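Local coordinates for long form salivary protein D7L1 (Anopheles stephensi, PDB 3NHI), which binds and sequesters cysteinyl leukotrienes and thromboxane A2 analogues, so modulating the mosquito's blood feeding on its vertebrate host, at residues K149-A157 with F258-Y268; G166-N174 with S183-I193. All coordinates share one frame; numbering follows the deposited sequence.

How the interactions relate
Both contacts lie in the C-terminal, largely helical half of the chain, on the same side of the molecule's centre, with their own centres about 17 Å apart. Interaction 1 brings residues 149-157, at the start of helix 155-163, against the last turns of helix 251-266. Interaction 2 falls between those two segments in sequence: the loop 166-174 folds back on helix 184-196, the next helix in the chain. They touch chiefly at Ile193, whose CG2 packs 3.6 Å from Phe258 CZ, and where Trp172 nears the backbone of His156. A continuous core thus runs from the loop to helix 251-266, while Lys151 of interaction 1 reaches across to the bound lipid.

Interaction 1: residues K149-A157 with F258-Y268. With EAH ((5S,7E,9E,11Z,14Z)-5-hydroxyicosa-7,9,11,14-tetraenoic acid), chain B.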
# COMPACT_ATOMS: atom_id res chain seq x y z
N LYS A 149 -10.04 5.03 2.16
CA LYS A 149 -10.25 4.57 0.79
C LYS A 149 -10.72 3.11 0.80
O LYS A 149 -10.08 2.25 1.41
CB LYS A 149 -8.98 4.72 -0.06
CG LYS A 149 -9.20 4.34 -1.53
CD LYS A 149 -7.93 3.88 -2.22
CE LYS A 149 -7.57 2.45 -1.87
NZ LYS A 149 -8.40 1.46 -2.63
N GLN A 150 -11.82 2.84 0.11
CA GLN A 150 -12.43 1.53 0.14
C GLN A 150 -11.81 0.62 -0.92
O GLN A 150 -11.18 1.10 -1.88
CB GLN A 150 -13.94 1.65 -0.08
CG GLN A 150 -14.60 2.73 0.78
CD GLN A 150 -14.92 2.28 2.20
OE1 GLN A 150 -15.66 1.31 2.40
NE2 GLN A 150 -14.39 2.99 3.20
N LYS A 151 -11.98 -0.68 -0.75
CA LYS A 151 -11.64 -1.61 -1.82
C LYS A 151 -12.56 -1.33 -3.00
O LYS A 151 -13.76 -1.10 -2.81
CB LYS A 151 -11.82 -3.06 -1.37
CG LYS A 151 -10.91 -3.46 -0.22
CD LYS A 151 -11.33 -4.78 0.42
CE LYS A 151 -10.83 -5.97 -0.39
NZ LYS A 151 -11.16 -7.27 0.28
N GLY A 152 -12.00 -1.34 -4.20
CA GLY A 152 -12.76 -1.07 -5.43
C GLY A 152 -12.77 0.39 -5.81
O GLY A 152 -13.27 0.75 -6.88
N GLU A 153 -12.23 1.25 -4.95
CA GLU A 153 -12.19 2.69 -5.17
C GLU A 153 -10.74 3.07 -5.44
O GLU A 153 -9.87 2.74 -4.63
CB GLU A 153 -12.70 3.42 -3.93
CG GLU A 153 -12.66 4.94 -3.99
CD GLU A 153 -13.14 5.60 -2.70
OE1 GLU A 153 -13.02 4.98 -1.61
OE2 GLU A 153 -13.61 6.75 -2.75
N SER A 154 -10.47 3.76 -6.54
CA SER A 154 -9.08 4.17 -6.80
C SER A 154 -8.69 5.33 -5.90
O SER A 154 -9.56 6.08 -5.44
CB SER A 154 -8.86 4.55 -8.27
OG SER A 154 -9.57 5.74 -8.61
N PHE A 155 -7.39 5.48 -5.65
CA PHE A 155 -6.97 6.67 -4.94
C PHE A 155 -7.34 7.94 -5.69
O PHE A 155 -7.72 8.93 -5.06
CB PHE A 155 -5.49 6.64 -4.54
CG PHE A 155 -5.28 6.29 -3.09
CD1 PHE A 155 -5.74 7.16 -2.09
CD2 PHE A 155 -4.68 5.08 -2.71
CE1 PHE A 155 -5.61 6.83 -0.74
CE2 PHE A 155 -4.54 4.75 -1.36
CZ PHE A 155 -5.00 5.62 -0.37
N HIS A 156 -7.28 7.90 -7.02
CA HIS A 156 -7.62 9.09 -7.79
C HIS A 156 -9.08 9.50 -7.54
O HIS A 156 -9.36 10.68 -7.39
CB HIS A 156 -7.35 8.88 -9.28
CG HIS A 156 -5.94 8.48 -9.59
ND1 HIS A 156 -5.36 7.35 -9.06
CD2 HIS A 156 -5.02 9.04 -10.40
CE1 HIS A 156 -4.12 7.24 -9.52
NE2 HIS A 156 -3.89 8.25 -10.34
N ALA A 157 -9.99 8.53 -7.48
CA ALA A 157 -11.40 8.84 -7.22
C ALA A 157 -11.64 9.27 -5.78
O ALA A 157 -12.39 10.22 -5.53
CB ALA A 157 -12.27 7.65 -7.57
N PHE A 258 0.75 6.01 -14.57
CA PHE A 258 -0.12 6.57 -13.54
C PHE A 258 -1.54 6.00 -13.68
O PHE A 258 -2.19 5.71 -12.66
CB PHE A 258 -0.11 8.09 -13.72
CG PHE A 258 -0.54 8.90 -12.52
CD1 PHE A 258 0.10 8.82 -11.28
CD2 PHE A 258 -1.53 9.86 -12.70
CE1 PHE A 258 -0.28 9.67 -10.21
CE2 PHE A 258 -1.92 10.70 -11.66
CZ PHE A 258 -1.29 10.61 -10.41
N ASP A 259 -2.01 5.83 -14.91
CA ASP A 259 -3.32 5.21 -15.16
C ASP A 259 -3.32 3.76 -14.70
O ASP A 259 -4.29 3.30 -14.09
CB ASP A 259 -3.70 5.26 -16.65
CG ASP A 259 -3.96 6.66 -17.17
OD1 ASP A 259 -4.12 7.61 -16.38
OD2 ASP A 259 -4.05 6.80 -18.41
N PHE A 260 -2.23 3.03 -14.96
CA PHE A 260 -2.16 1.63 -14.50
C PHE A 260 -2.18 1.59 -12.98
O PHE A 260 -2.86 0.75 -12.39
CB PHE A 260 -0.92 0.94 -15.07
CG PHE A 260 -0.85 -0.54 -14.78
CD1 PHE A 260 -1.99 -1.35 -14.84
CD2 PHE A 260 0.36 -1.14 -14.51
CE1 PHE A 260 -1.92 -2.73 -14.61
CE2 PHE A 260 0.45 -2.51 -14.28
CZ PHE A 260 -0.69 -3.31 -14.33
N HIS A 261 -1.45 2.51 -12.33
CA HIS A 261 -1.51 2.55 -10.88
C HIS A 261 -2.89 2.97 -10.37
O HIS A 261 -3.34 2.48 -9.33
CB HIS A 261 -0.39 3.40 -10.27
CG HIS A 261 -0.02 2.99 -8.87
ND1 HIS A 261 1.19 3.33 -8.30
CD2 HIS A 261 -0.67 2.24 -7.94
CE1 HIS A 261 1.25 2.84 -7.07
NE2 HIS A 261 0.14 2.17 -6.83
N GLU A 262 -3.60 3.82 -11.11
CA GLU A 262 -4.99 4.08 -10.70
C GLU A 262 -5.78 2.77 -10.59
O GLU A 262 -6.42 2.51 -9.56
CB GLU A 262 -5.72 5.07 -11.61
CG GLU A 262 -7.12 5.28 -11.04
CD GLU A 262 -8.00 6.27 -11.75
OE1 GLU A 262 -7.64 6.77 -12.84
OE2 GLU A 262 -9.10 6.53 -11.22
N LEU A 263 -5.71 1.95 -11.63
CA LEU A 263 -6.37 0.65 -11.60
C LEU A 263 -5.93 -0.20 -10.42
O LEU A 263 -6.76 -0.73 -9.68
CB LEU A 263 -6.13 -0.10 -12.92
CG LEU A 263 -6.61 -1.54 -12.98
CD1 LEU A 263 -8.12 -1.68 -12.67
CD2 LEU A 263 -6.28 -2.09 -14.35
N ARG A 264 -4.62 -0.32 -10.25
CA ARG A 264 -4.06 -1.12 -9.17
C ARG A 264 -4.45 -0.58 -7.80
O ARG A 264 -4.59 -1.36 -6.84
CB ARG A 264 -2.54 -1.22 -9.32
CG ARG A 264 -2.15 -2.05 -10.54
CD ARG A 264 -0.68 -2.35 -10.62
NE ARG A 264 0.11 -1.18 -10.95
CZ ARG A 264 0.91 -0.52 -10.11
NH1 ARG A 264 1.04 -0.86 -8.83
NH2 ARG A 264 1.58 0.52 -10.55
N SER A 265 -4.63 0.73 -7.69
CA SER A 265 -5.00 1.34 -6.41
C SER A 265 -6.46 1.10 -6.07
O SER A 265 -6.85 1.26 -4.92
CB SER A 265 -4.68 2.84 -6.40
OG SER A 265 -5.68 3.61 -7.06
N ALA A 266 -7.26 0.73 -7.08
CA ALA A 266 -8.66 0.35 -6.85
C ALA A 266 -8.76 -1.12 -6.46
O ALA A 266 -9.60 -1.48 -5.63
CB ALA A 266 -9.52 0.64 -8.08
N ASP A 267 -7.89 -1.96 -7.02
CA ASP A 267 -7.94 -3.40 -6.80
C ASP A 267 -6.57 -3.85 -6.31
O ASP A 267 -5.68 -4.16 -7.10
CB ASP A 267 -8.31 -4.09 -8.12
CG ASP A 267 -8.39 -5.60 -8.01
OD1 ASP A 267 -8.21 -6.17 -6.91
OD2 ASP A 267 -8.66 -6.22 -9.06
N TYR A 268 -6.41 -3.92 -4.98
CA TYR A 268 -5.12 -4.28 -4.40
C TYR A 268 -4.69 -5.72 -4.72
O TYR A 268 -3.51 -6.05 -4.58
CB TYR A 268 -5.14 -4.04 -2.88
CG TYR A 268 -4.89 -2.60 -2.45
CD1 TYR A 268 -4.98 -1.53 -3.35
CD2 TYR A 268 -4.57 -2.31 -1.12
CE1 TYR A 268 -4.75 -0.23 -2.94
CE2 TYR A 268 -4.36 -1.00 -0.69
CZ TYR A 268 -4.44 0.04 -1.61
OH TYR A 268 -4.22 1.36 -1.24
O1 EAH B . -10.09 -7.07 2.93
C1 EAH B . -9.21 -7.96 3.02
O2 EAH B . -8.88 -8.69 2.06
C2 EAH B . -8.53 -8.16 4.36
C3 EAH B . -7.77 -9.48 4.41
C4 EAH B . -6.30 -9.30 4.02
C5 EAH B . -5.58 -10.63 4.03
O3 EAH B . -5.42 -11.03 5.29
C6 EAH B . -4.22 -10.50 3.35
C7 EAH B . -3.41 -11.78 3.49
C8 EAH B . -2.27 -11.57 4.47
C9 EAH B . -1.63 -12.85 4.76
C10 EAH B . -0.74 -12.73 5.74
C11 EAH B . -0.15 -14.03 6.00
C12 EAH B . 0.72 -14.27 6.99
C13 EAH B . 1.21 -13.20 7.94
C14 EAH B . 2.52 -12.65 7.41
C15 EAH B . 3.59 -12.39 8.16
C16 EAH B . 3.63 -12.58 9.65
C17 EAH B . 3.42 -11.24 10.33
C18 EAH B . 1.96 -11.04 10.70
C19 EAH B . 1.81 -9.94 11.74
C20 EAH B . 0.35 -9.67 12.03
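Ser154 and Ala266 bring the backbones to 3.8 Å between CA atoms where a type II turn, Gln150 to Glu153, leads into helix 155-163 beside the last turns of helix 251-266; Gly152 N donates to Ala266 O (2.8 Å). Lys149 doubles back through bends at chi3 and chi4 (both 78°), which bring NZ to Ser265 O at 2.8 Å, nearly in line with the C=O bond. The same ammonium also donates to Glu153 O and, from above the carbonyl plane, to Gln150 O, so three carbonyls from both segments grip it. Its CD lies over the centre of the Phe155 ring, whose edge meets Tyr268 OH; that hydroxyl is hydrogen-bonded to Glu9.

Ser265 OG takes the Phe155 N-H (2.9 Å, 161°) and donates to Glu262 O. Ser154 caps the new helix by accepting from Ala157 N, while its hydroxyl donates to the anti lone pair of Glu262 OE2 (2.8 Å). The Glu262 chain, extended beyond CG, runs along one face of the His156 ring, CB over that face, with the carboxylate plane at 20° to the ring. The edge of His156 meets the face of Phe258, NE2 3.4 Å from CE2 and offset toward the rim. His156 ND1 is buried without a partner. Glu262 OE1 is salt-bridged to Arg176, and OE2 is also hydrogen-bonded to Thr293.

The Lys151 chain leads away from the contact, its NZ donating to O1 of the lipid carboxylate at 2.9 Å. What results is a serine N-capped helix start packed on the last turns of another helix, with the preceding turn supplying Lys151, a leukotriene C4 and thromboxane A2 binding residue, to the lipid pocket.

Interaction 2: residues G166-N174 with S183-I193; sequences GNKQSEWKN and SPELKDAIDCI
Glu171 sets CG beside its own backbone N (chi1 -68°) and then runs extended, bringing OE1 to the hydroxyl of Ser183, while Trp172, with a similar first torsion (chi1 -58°), swings its indole against the helix that Ser183 starts. Ser183 OG donates to Glu171 OE1 at 2.7 Å, approaching on the syn side but well out of the carboxylate plane, and accepts from Leu186 N (3.0 Å). One hydroxyl therefore caps the helix and ties it to the loop. The other carboxylate oxygen, OE2, lies against Leu186 and is hydrogen-bonded to Thr181, so the carboxylate is held at both oxygens.

Lys168 stretches out fully and crosses Glu185 at about a right angle. Its NZ stays 4.1 Å from Glu185 OE1, beyond a salt bridge, and two waters fill the interval: each accepts from the lysine and donates to Glu185 OE1, and one of them donates to Glu171 OE1 as well. That shared water probably eases the proximity of the two carboxylates.

The apolar half belongs to the benzo side of Trp172. Leu186 CD1 meets CZ2 at 3.6 Å, whereas Ile193 CD1 comes to the indole edge, 3.7 Å from CH2; Ala189 CB lies between them along the helix. Trp164 meets the same indole. Within the loop, Ser170 OG accepts from Trp172 N, forming an ST turn, and is hydrogen-bonded to Glu160 as well. A serine N-cap and a buried tryptophan thus pin the connection between helices 155-163 and 184-196, which Cys159–Cys192 links directly: a disulfide between helices, consistent with the PBP/GOBP family to which the protein belongs.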
# COMPACT_ATOMS: atom_id res chain seq x y z
N GLY A 166 -16.79 21.33 -2.73
CA GLY A 166 -17.52 22.59 -2.59
C GLY A 166 -18.42 22.86 -3.77
O GLY A 166 -18.93 21.93 -4.41
N ASN A 167 -18.62 24.14 -4.08
CA ASN A 167 -19.48 24.53 -5.19
C ASN A 167 -18.84 24.32 -6.57
O ASN A 167 -19.54 24.05 -7.55
CB ASN A 167 -19.94 25.99 -5.04
CG ASN A 167 -21.05 26.15 -4.01
OD1 ASN A 167 -21.58 25.18 -3.47
ND2 ASN A 167 -21.41 27.40 -3.74
N LYS A 168 -17.51 24.45 -6.63
CA LYS A 168 -16.78 24.31 -7.90
C LYS A 168 -16.83 22.89 -8.44
O LYS A 168 -16.57 21.93 -7.72
CB LYS A 168 -15.33 24.77 -7.76
CG LYS A 168 -14.68 25.15 -9.09
CD LYS A 168 -13.23 25.59 -8.93
CE LYS A 168 -12.71 26.24 -10.22
NZ LYS A 168 -11.22 26.32 -10.28
N GLN A 169 -17.19 22.78 -9.71
CA GLN A 169 -17.22 21.51 -10.42
C GLN A 169 -15.82 20.90 -10.48
O GLN A 169 -14.83 21.60 -10.67
CB GLN A 169 -17.74 21.75 -11.84
CG GLN A 169 -18.11 20.51 -12.63
CD GLN A 169 -18.74 20.85 -13.97
OE1 GLN A 169 -19.91 20.55 -14.22
NE2 GLN A 169 -17.96 21.49 -14.85
N SER A 170 -15.75 19.58 -10.29
CA SER A 170 -14.49 18.87 -10.46
C SER A 170 -13.92 19.06 -11.86
O SER A 170 -14.65 19.04 -12.86
CB SER A 170 -14.65 17.39 -10.17
OG SER A 170 -13.46 16.69 -10.50
N GLU A 171 -12.61 19.24 -11.92
CA GLU A 171 -11.90 19.31 -13.20
C GLU A 171 -11.96 17.97 -13.93
O GLU A 171 -11.68 17.90 -15.12
CB GLU A 171 -10.45 19.75 -12.98
CG GLU A 171 -10.35 21.20 -12.52
CD GLU A 171 -8.94 21.64 -12.18
OE1 GLU A 171 -8.83 22.69 -11.53
OE2 GLU A 171 -7.96 20.97 -12.58
N TRP A 172 -12.32 16.92 -13.19
CA TRP A 172 -12.36 15.57 -13.74
C TRP A 172 -13.79 15.05 -13.89
O TRP A 172 -14.01 13.84 -14.04
CB TRP A 172 -11.53 14.63 -12.85
CG TRP A 172 -10.09 15.03 -12.68
CD1 TRP A 172 -9.36 15.89 -13.46
CD2 TRP A 172 -9.18 14.54 -11.68
NE1 TRP A 172 -8.07 15.99 -12.99
CE2 TRP A 172 -7.93 15.17 -11.90
CE3 TRP A 172 -9.31 13.64 -10.61
CZ2 TRP A 172 -6.82 14.91 -11.09
CZ3 TRP A 172 -8.21 13.39 -9.81
CH2 TRP A 172 -6.98 14.02 -10.06
N LYS A 173 -14.75 15.97 -13.88
CA LYS A 173 -16.18 15.63 -13.97
C LYS A 173 -16.56 14.71 -15.14
O LYS A 173 -17.36 13.79 -14.96
CB LYS A 173 -17.05 16.90 -14.01
CG LYS A 173 -18.56 16.65 -14.06
CD LYS A 173 -19.09 16.08 -12.75
CE LYS A 173 -20.61 16.00 -12.74
NZ LYS A 173 -21.25 17.33 -12.48
N ASN A 174 -15.99 14.96 -16.31
CA ASN A 174 -16.24 14.10 -17.47
C ASN A 174 -15.26 12.91 -17.59
O ASN A 174 -15.31 12.15 -18.55
CB ASN A 174 -16.24 14.93 -18.76
CG ASN A 174 -17.39 15.94 -18.81
OD1 ASN A 174 -18.49 15.68 -18.30
ND2 ASN A 174 -17.15 17.08 -19.45
N SER A 183 -4.72 24.72 -9.97
CA SER A 183 -5.78 25.10 -9.03
C SER A 183 -5.49 24.51 -7.65
O SER A 183 -4.83 23.47 -7.56
CB SER A 183 -7.14 24.64 -9.53
OG SER A 183 -7.24 23.22 -9.46
N PRO A 184 -5.98 25.16 -6.58
CA PRO A 184 -5.76 24.59 -5.24
C PRO A 184 -6.36 23.19 -5.12
O PRO A 184 -5.79 22.34 -4.44
CB PRO A 184 -6.47 25.57 -4.30
CG PRO A 184 -7.28 26.46 -5.18
CD PRO A 184 -6.65 26.47 -6.52
N GLU A 185 -7.47 22.95 -5.81
CA GLU A 185 -8.12 21.64 -5.75
C GLU A 185 -7.28 20.57 -6.45
O GLU A 185 -7.13 19.45 -5.94
CB GLU A 185 -9.52 21.70 -6.36
CG GLU A 185 -10.53 22.61 -5.62
CD GLU A 185 -10.48 24.06 -6.05
OE1 GLU A 185 -9.68 24.42 -6.95
OE2 GLU A 185 -11.25 24.84 -5.48
N LEU A 186 -6.73 20.90 -7.61
CA LEU A 186 -5.88 19.94 -8.32
C LEU A 186 -4.62 19.63 -7.51
O LEU A 186 -4.20 18.47 -7.41
CB LEU A 186 -5.53 20.45 -9.72
CG LEU A 186 -4.69 19.50 -10.59
CD1 LEU A 186 -5.39 18.16 -10.82
CD2 LEU A 186 -4.40 20.18 -11.91
N LYS A 187 -4.01 20.66 -6.92
CA LYS A 187 -2.83 20.44 -6.09
C LYS A 187 -3.16 19.52 -4.92
O LYS A 187 -2.37 18.62 -4.60
CB LYS A 187 -2.24 21.76 -5.60
CG LYS A 187 -1.72 22.64 -6.73
CD LYS A 187 -1.15 23.94 -6.20
CE LYS A 187 -0.57 24.77 -7.33
NZ LYS A 187 -0.28 26.17 -6.87
N ASP A 188 -4.31 19.73 -4.29
CA ASP A 188 -4.73 18.88 -3.19
C ASP A 188 -4.97 17.44 -3.65
O ASP A 188 -4.47 16.49 -3.02
CB ASP A 188 -5.99 19.42 -2.52
CG ASP A 188 -6.39 18.59 -1.32
OD1 ASP A 188 -5.71 18.69 -0.28
OD2 ASP A 188 -7.35 17.81 -1.43
N ALA A 189 -5.72 17.27 -4.73
CA ALA A 189 -5.98 15.94 -5.27
C ALA A 189 -4.67 15.20 -5.55
O ALA A 189 -4.52 14.03 -5.17
CB ALA A 189 -6.83 16.02 -6.53
N ILE A 190 -3.72 15.89 -6.18
CA ILE A 190 -2.46 15.26 -6.56
C ILE A 190 -1.61 14.89 -5.33
O ILE A 190 -0.97 13.84 -5.32
CB ILE A 190 -1.70 16.11 -7.61
CG1 ILE A 190 -2.47 16.17 -8.94
CG2 ILE A 190 -0.29 15.56 -7.86
CD1 ILE A 190 -2.75 14.80 -9.62
N ASP A 191 -1.62 15.73 -4.30
CA ASP A 191 -0.93 15.38 -3.06
C ASP A 191 -1.54 14.12 -2.45
O ASP A 191 -0.81 13.19 -2.05
CB ASP A 191 -0.97 16.54 -2.06
CG ASP A 191 -0.25 16.20 -0.78
OD1 ASP A 191 -0.93 16.04 0.24
OD2 ASP A 191 0.99 16.07 -0.81
N CYS A 192 -2.86 14.06 -2.41
CA CYS A 192 -3.58 12.93 -1.85
C CYS A 192 -3.25 11.66 -2.66
O CYS A 192 -3.05 10.58 -2.10
CB CYS A 192 -5.07 13.27 -1.83
SG CYS A 192 -6.19 11.93 -1.37
N ILE A 193 -3.20 11.80 -3.98
CA ILE A 193 -2.90 10.66 -4.83
C ILE A 193 -1.46 10.19 -4.67
O ILE A 193 -1.20 9.00 -4.53
CB ILE A 193 -3.22 10.96 -6.30
CG1 ILE A 193 -4.73 11.15 -6.48
CG2 ILE A 193 -2.73 9.85 -7.21
CD1 ILE A 193 -5.13 11.86 -7.77
O HOH W 1 -10.79 23.45 -9.68
O HOH W 2 -10.33 26.83 -7.81